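Local coordinates for SusD/RagB family nutrient-binding outer membrane lipoprotein (Bacteroides vulgatus, PDB 4F7A) that probably binds glycans, possibly mucin O-glycans, at the outer membrane as a SusD-like lipoprotein of nutrient uptake, at residues Leu203-Arg206 and Leu207-Val211; Glu437-Ala440 and Glu441-Arg444. All coordinates share one frame; numbering follows the deposited sequence.

Interaction 1: Leu203-Arg206 and Leu207-Val211; sequences LRLR and LAMRV
Arg-206 and Arg-210, one helical turn apart, run side by side in the same direction, and CD of Arg-206 comes up obliquely on the Arg-210 guanidinium, 3.9 Å from its NH2. The two guanidinium planes are only 23° apart, and the charged ends are spaced rather than touching, with Arg-206 NE 4.8 Å from Arg-210 NH2. Acids probably offset the two like charges: Glu-336 takes NE of Arg-206, whereas Arg-210 is shared by Asp-130, Glu-437 and Glu-441. The Arg-210 chain bends at chi2 (89°) and again at chi3, which curls its head back alongside Arg-206. The tight part is the backbone of helix 193-210, an element of the TPR-like helical scaffold of SusD proteins. Here four successive i to i+4 hydrogen bonds link the segments, from Leu-207 N to Leu-203 O (3.0 Å) through to Arg-210 N on Arg-206 O. Leu-207, its CG anti to the carbonyl carbon (chi1 -61°), leans back along the helix until CG is 3.3 Å from Leu-203 O. Side-chain packing within the turn is looser: CD1 of Leu-203 is 4.4 Å from CG of Leu-207, and on another flank CD1 of Leu-205 lies 4.2 Å from the methyl CE of selenomethionine Met-209. The contact has no solvent side: every residue that touches is buried; helix 111-132 packs on Leu-203 and Leu-207, and Leu-340 of helix 334-346 on Leu-205 and Met-209.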
loop_
_atom_site.group_PDB
_atom_site.type_symbol
_atom_site.label_atom_id
_atom_site.label_comp_id
_atom_site.label_asym_id
_atom_site.label_seq_id
_atom_site.Cartn_x
_atom_site.Cartn_y
_atom_site.Cartn_z
ATOM N N LEU A 203 1.128 -12.269 2.374
ATOM C CA LEU A 203 1.324 -11.540 1.117
ATOM C C LEU A 203 0.616 -12.269 -0.043
ATOM O O LEU A 203 -0.066 -11.638 -0.878
ATOM C CB LEU A 203 2.829 -11.340 0.872
ATOM C CG LEU A 203 3.238 -10.602 -0.402
ATOM C CD1 LEU A 203 2.573 -9.214 -0.556
ATOM C CD2 LEU A 203 4.783 -10.511 -0.459
ATOM N N ARG A 204 0.730 -13.600 -0.083
ATOM C CA ARG A 204 0.038 -14.368 -1.133
ATOM C C ARG A 204 -1.461 -14.138 -1.059
ATOM O O ARG A 204 -2.112 -13.977 -2.096
ATOM C CB ARG A 204 0.325 -15.856 -1.029
ATOM C CG ARG A 204 -0.288 -16.671 -2.158
ATOM C CD ARG A 204 -0.295 -18.169 -1.859
ATOM N NE ARG A 204 1.032 -18.720 -1.625
ATOM C CZ ARG A 204 1.987 -18.939 -2.535
ATOM N NH1 ARG A 204 1.817 -18.641 -3.826
ATOM N NH2 ARG A 204 3.162 -19.460 -2.129
ATOM N N LEU A 205 -2.016 -14.101 0.157
ATOM C CA LEU A 205 -3.445 -13.861 0.294
ATOM C C LEU A 205 -3.826 -12.480 -0.234
ATOM O O LEU A 205 -4.865 -12.319 -0.878
ATOM C CB LEU A 205 -3.901 -14.005 1.732
ATOM C CG LEU A 205 -5.398 -13.847 1.994
ATOM C CD1 LEU A 205 -6.226 -14.860 1.210
ATOM C CD2 LEU A 205 -5.629 -14.009 3.501
ATOM N N ARG A 206 -3.004 -11.473 0.073
ATOM C CA ARG A 206 -3.235 -10.137 -0.453
ATOM C C ARG A 206 -3.313 -10.164 -1.977
ATOM O O ARG A 206 -4.234 -9.605 -2.582
ATOM C CB ARG A 206 -2.127 -9.172 -0.041
ATOM C CG ARG A 206 -2.209 -7.819 -0.748
ATOM C CD ARG A 206 -0.990 -6.974 -0.491
ATOM N NE ARG A 206 -0.970 -6.344 0.823
ATOM C CZ ARG A 206 0.103 -5.731 1.310
ATOM N NH1 ARG A 206 1.211 -5.685 0.594
ATOM N NH2 ARG A 206 0.074 -5.157 2.504
ATOM N N LEU A 207 -2.320 -10.795 -2.598
ATOM C CA LEU A 207 -2.242 -10.838 -4.059
ATOM C C LEU A 207 -3.408 -11.625 -4.664
ATOM O O LEU A 207 -3.918 -11.271 -5.726
ATOM C CB LEU A 207 -0.920 -11.426 -4.497
ATOM C CG LEU A 207 0.306 -10.633 -4.049
ATOM C CD1 LEU A 207 1.571 -11.268 -4.587
ATOM C CD2 LEU A 207 0.236 -9.177 -4.447
ATOM N N ALA A 208 -3.816 -12.681 -3.963
ATOM C CA ALA A 208 -4.969 -13.490 -4.327
ATOM C C ALA A 208 -6.252 -12.675 -4.350
ATOM O O ALA A 208 -7.018 -12.762 -5.311
ATOM C CB ALA A 208 -5.099 -14.686 -3.367
HETATM N N MSE A 209 -6.491 -11.865 -3.318
HETATM C CA MSE A 209 -7.669 -11.022 -3.320
HETATM C C MSE A 209 -7.567 -9.939 -4.384
HETATM O O MSE A 209 -8.559 -9.631 -5.047
HETATM C CB MSE A 209 -7.966 -10.433 -1.961
HETATM C CG MSE A 209 -8.376 -11.449 -0.927
HETATM SE SE MSE A 209 -9.847 -12.613 -1.400
HETATM C CE MSE A 209 -8.825 -14.117 -1.985
ATOM N N ARG A 210 -6.370 -9.412 -4.610
ATOM C CA ARG A 210 -6.184 -8.431 -5.673
ATOM C C ARG A 210 -6.703 -8.943 -7.029
ATOM O O ARG A 210 -7.312 -8.194 -7.777
ATOM C CB ARG A 210 -4.714 -8.034 -5.849
ATOM C CG ARG A 210 -4.555 -6.822 -6.820
ATOM C CD ARG A 210 -4.637 -5.471 -6.108
ATOM N NE ARG A 210 -3.383 -5.227 -5.420
ATOM C CZ ARG A 210 -3.222 -5.061 -4.108
ATOM N NH1 ARG A 210 -4.252 -5.068 -3.276
ATOM N NH2 ARG A 210 -2.000 -4.886 -3.619
ATOM N N VAL A 211 -6.434 -10.209 -7.351
ATOM C CA VAL A 211 -6.793 -10.736 -8.668
ATOM C C VAL A 211 -8.198 -11.360 -8.687
ATOM O O VAL A 211 -8.589 -11.913 -9.702
ATOM C CB VAL A 211 -5.766 -11.769 -9.215
ATOM C CG1 VAL A 211 -4.355 -11.179 -9.189
ATOM C CG2 VAL A 211 -5.825 -13.075 -8.447
#

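Interaction 2: Glu437-Ala440 and Glu441-Arg444; sequences EAWA and EQRR
Residues 437-444 form regular alpha-helix, in which Glu-441, Gln-442, Arg-443 and Arg-444 each donate their backbone N-H to the carbonyl four positions earlier. This is the short helix 435-445 of the SusD-like fold, and it carries an i to i+4 cation-pi pair. The guanidinium of Arg-443 lies over one face of the Trp-439 indole, CZ being 3.7 Å from the centroid of the six-membered ring and 9° off its normal. The planes are inclined by 33°, so the stack is not flat. Over the same face, CD of Arg-443 makes a CH-pi contact with the five-membered ring. A bend at chi3 (-77°) turns the head over the indole and lets NE give a second, longer bond to Trp-439 O (3.3 Å). That donor comes in well above the carbonyl plane, on the face opposite to Arg-443 N. Outside the helix, Arg-443 NH1 reaches the carbonyls of Asp-130 and Arg-469, which probably limits its rotation further.

Away from the indole, Glu-437 and Glu-441 run side by side, OE2 of Glu-437 meeting CG of Glu-441 at 3.4 Å. Their like charges are probably balanced by Arg-210, which bonds to both, and by Lys-427 at Glu-441. Arg-444 grips Glu-441 side-on in a salt bridge: NH2 reaches OE1 on its syn lone pair at 2.7 Å, and NE donates to OE2 at 3.0 Å. At the indole edge, one water in the ring plane accepts from Trp-439 NE1 (2.9 Å) and donates to Gln-442 OE1 (2.6 Å).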
loop_
_atom_site.group_PDB
_atom_site.type_symbol
_atom_site.label_atom_id
_atom_site.label_comp_id
_atom_site.label_asym_id
_atom_site.label_seq_id
_atom_site.Cartn_x
_atom_site.Cartn_y
_atom_site.Cartn_z
ATOM N N GLU A 437 -0.985 0.284 -0.508
ATOM C CA GLU A 437 -2.017 -0.755 -0.405
ATOM C C GLU A 437 -3.414 -0.138 -0.439
ATOM O O GLU A 437 -4.328 -0.666 -1.106
ATOM C CB GLU A 437 -1.823 -1.618 0.834
ATOM C CG GLU A 437 -2.781 -2.829 0.887
ATOM C CD GLU A 437 -2.719 -3.750 -0.333
ATOM O OE1 GLU A 437 -1.708 -3.744 -1.074
ATOM O OE2 GLU A 437 -3.709 -4.492 -0.575
ATOM N N ALA A 438 -3.569 0.994 0.234
ATOM C CA ALA A 438 -4.877 1.678 0.315
ATOM C C ALA A 438 -5.380 2.090 -1.062
ATOM O O ALA A 438 -6.539 1.858 -1.420
ATOM C CB ALA A 438 -4.776 2.906 1.237
ATOM N N TRP A 439 -4.486 2.683 -1.840
ATOM C CA TRP A 439 -4.828 3.157 -3.156
ATOM C C TRP A 439 -5.080 1.997 -4.128
ATOM O O TRP A 439 -5.986 2.066 -4.926
ATOM C CB TRP A 439 -3.753 4.106 -3.692
ATOM C CG TRP A 439 -4.154 4.758 -5.027
ATOM C CD1 TRP A 439 -5.396 5.175 -5.379
ATOM C CD2 TRP A 439 -3.284 5.090 -6.132
ATOM N NE1 TRP A 439 -5.380 5.713 -6.660
ATOM C CE2 TRP A 439 -4.091 5.671 -7.137
ATOM C CE3 TRP A 439 -1.906 4.921 -6.379
ATOM C CZ2 TRP A 439 -3.571 6.102 -8.341
ATOM C CZ3 TRP A 439 -1.395 5.334 -7.577
ATOM C CH2 TRP A 439 -2.226 5.925 -8.554
ATOM N N ALA A 440 -4.259 0.949 -4.073
ATOM C CA ALA A 440 -4.442 -0.203 -4.937
ATOM C C ALA A 440 -5.805 -0.813 -4.705
ATOM O O ALA A 440 -6.539 -1.090 -5.651
ATOM C CB ALA A 440 -3.356 -1.233 -4.697
ATOM N N GLU A 441 -6.171 -0.997 -3.447
ATOM C CA GLU A 441 -7.472 -1.599 -3.131
ATOM C C GLU A 441 -8.655 -0.706 -3.466
ATOM O O GLU A 441 -9.739 -1.186 -3.851
ATOM C CB GLU A 441 -7.498 -2.070 -1.679
ATOM C CG GLU A 441 -6.723 -3.350 -1.512
ATOM C CD GLU A 441 -7.416 -4.508 -2.184
ATOM O OE1 GLU A 441 -8.346 -5.057 -1.533
ATOM O OE2 GLU A 441 -7.045 -4.865 -3.342
ATOM N N GLN A 442 -8.475 0.593 -3.348
ATOM C CA GLN A 442 -9.521 1.513 -3.769
ATOM C C GLN A 442 -9.799 1.434 -5.278
ATOM O O GLN A 442 -10.954 1.436 -5.721
ATOM C CB GLN A 442 -9.155 2.928 -3.356
ATOM C CG GLN A 442 -10.224 3.959 -3.675
ATOM C CD GLN A 442 -10.094 4.582 -5.051
ATOM O OE1 GLN A 442 -9.038 4.532 -5.678
ATOM N NE2 GLN A 442 -11.169 5.208 -5.508
ATOM N N ARG A 443 -8.725 1.332 -6.058
ATOM C CA ARG A 443 -8.850 1.169 -7.502
ATOM C C ARG A 443 -9.434 -0.182 -7.870
ATOM O O ARG A 443 -10.226 -0.275 -8.800
ATOM C CB ARG A 443 -7.507 1.389 -8.201
ATOM C CG ARG A 443 -7.048 2.850 -8.106
ATOM C CD ARG A 443 -5.707 3.065 -8.734
ATOM N NE ARG A 443 -4.645 2.586 -7.842
ATOM C CZ ARG A 443 -3.537 1.961 -8.239
ATOM N NH1 ARG A 443 -3.325 1.720 -9.533
ATOM N NH2 ARG A 443 -2.647 1.570 -7.338
ATOM N N ARG A 444 -9.065 -1.214 -7.114
ATOM C CA ARG A 444 -9.478 -2.565 -7.412
ATOM C C ARG A 444 -10.968 -2.747 -7.101
ATOM O O ARG A 444 -11.719 -3.309 -7.903
ATOM C CB ARG A 444 -8.616 -3.545 -6.597
ATOM C CG ARG A 444 -8.566 -4.979 -7.129
ATOM C CD ARG A 444 -9.422 -5.990 -6.423
ATOM N NE ARG A 444 -9.208 -6.108 -4.967
ATOM C CZ ARG A 444 -9.975 -6.870 -4.179
ATOM N NH1 ARG A 444 -10.974 -7.593 -4.685
ATOM N NH2 ARG A 444 -9.766 -6.899 -2.882
HETATM O O HOH W 1 -8.125 6.242 -7.429
#

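Interactions 1 and 2 lie on separate helices, 193-210 and 435-445, with centres about 12 Å apart, and meet through Arg-210. Its NH1 bonds to Glu-441 OE2 at 2.8 Å and its NH2 to Glu-437 OE1, also at 2.8 Å, so one guanidinium joins two acids a turn apart on the other helix. Through the carboxylate that Arg-444 grips, the charges of both contacts thus form one buried network; Asp-130 extends it, binding Arg-210 by its side chain and Arg-443 by its carbonyl. Backbone meets side chain too: Arg-210 O is 3.3 Å from Arg-444 CD. Both contacts are interior helix packing.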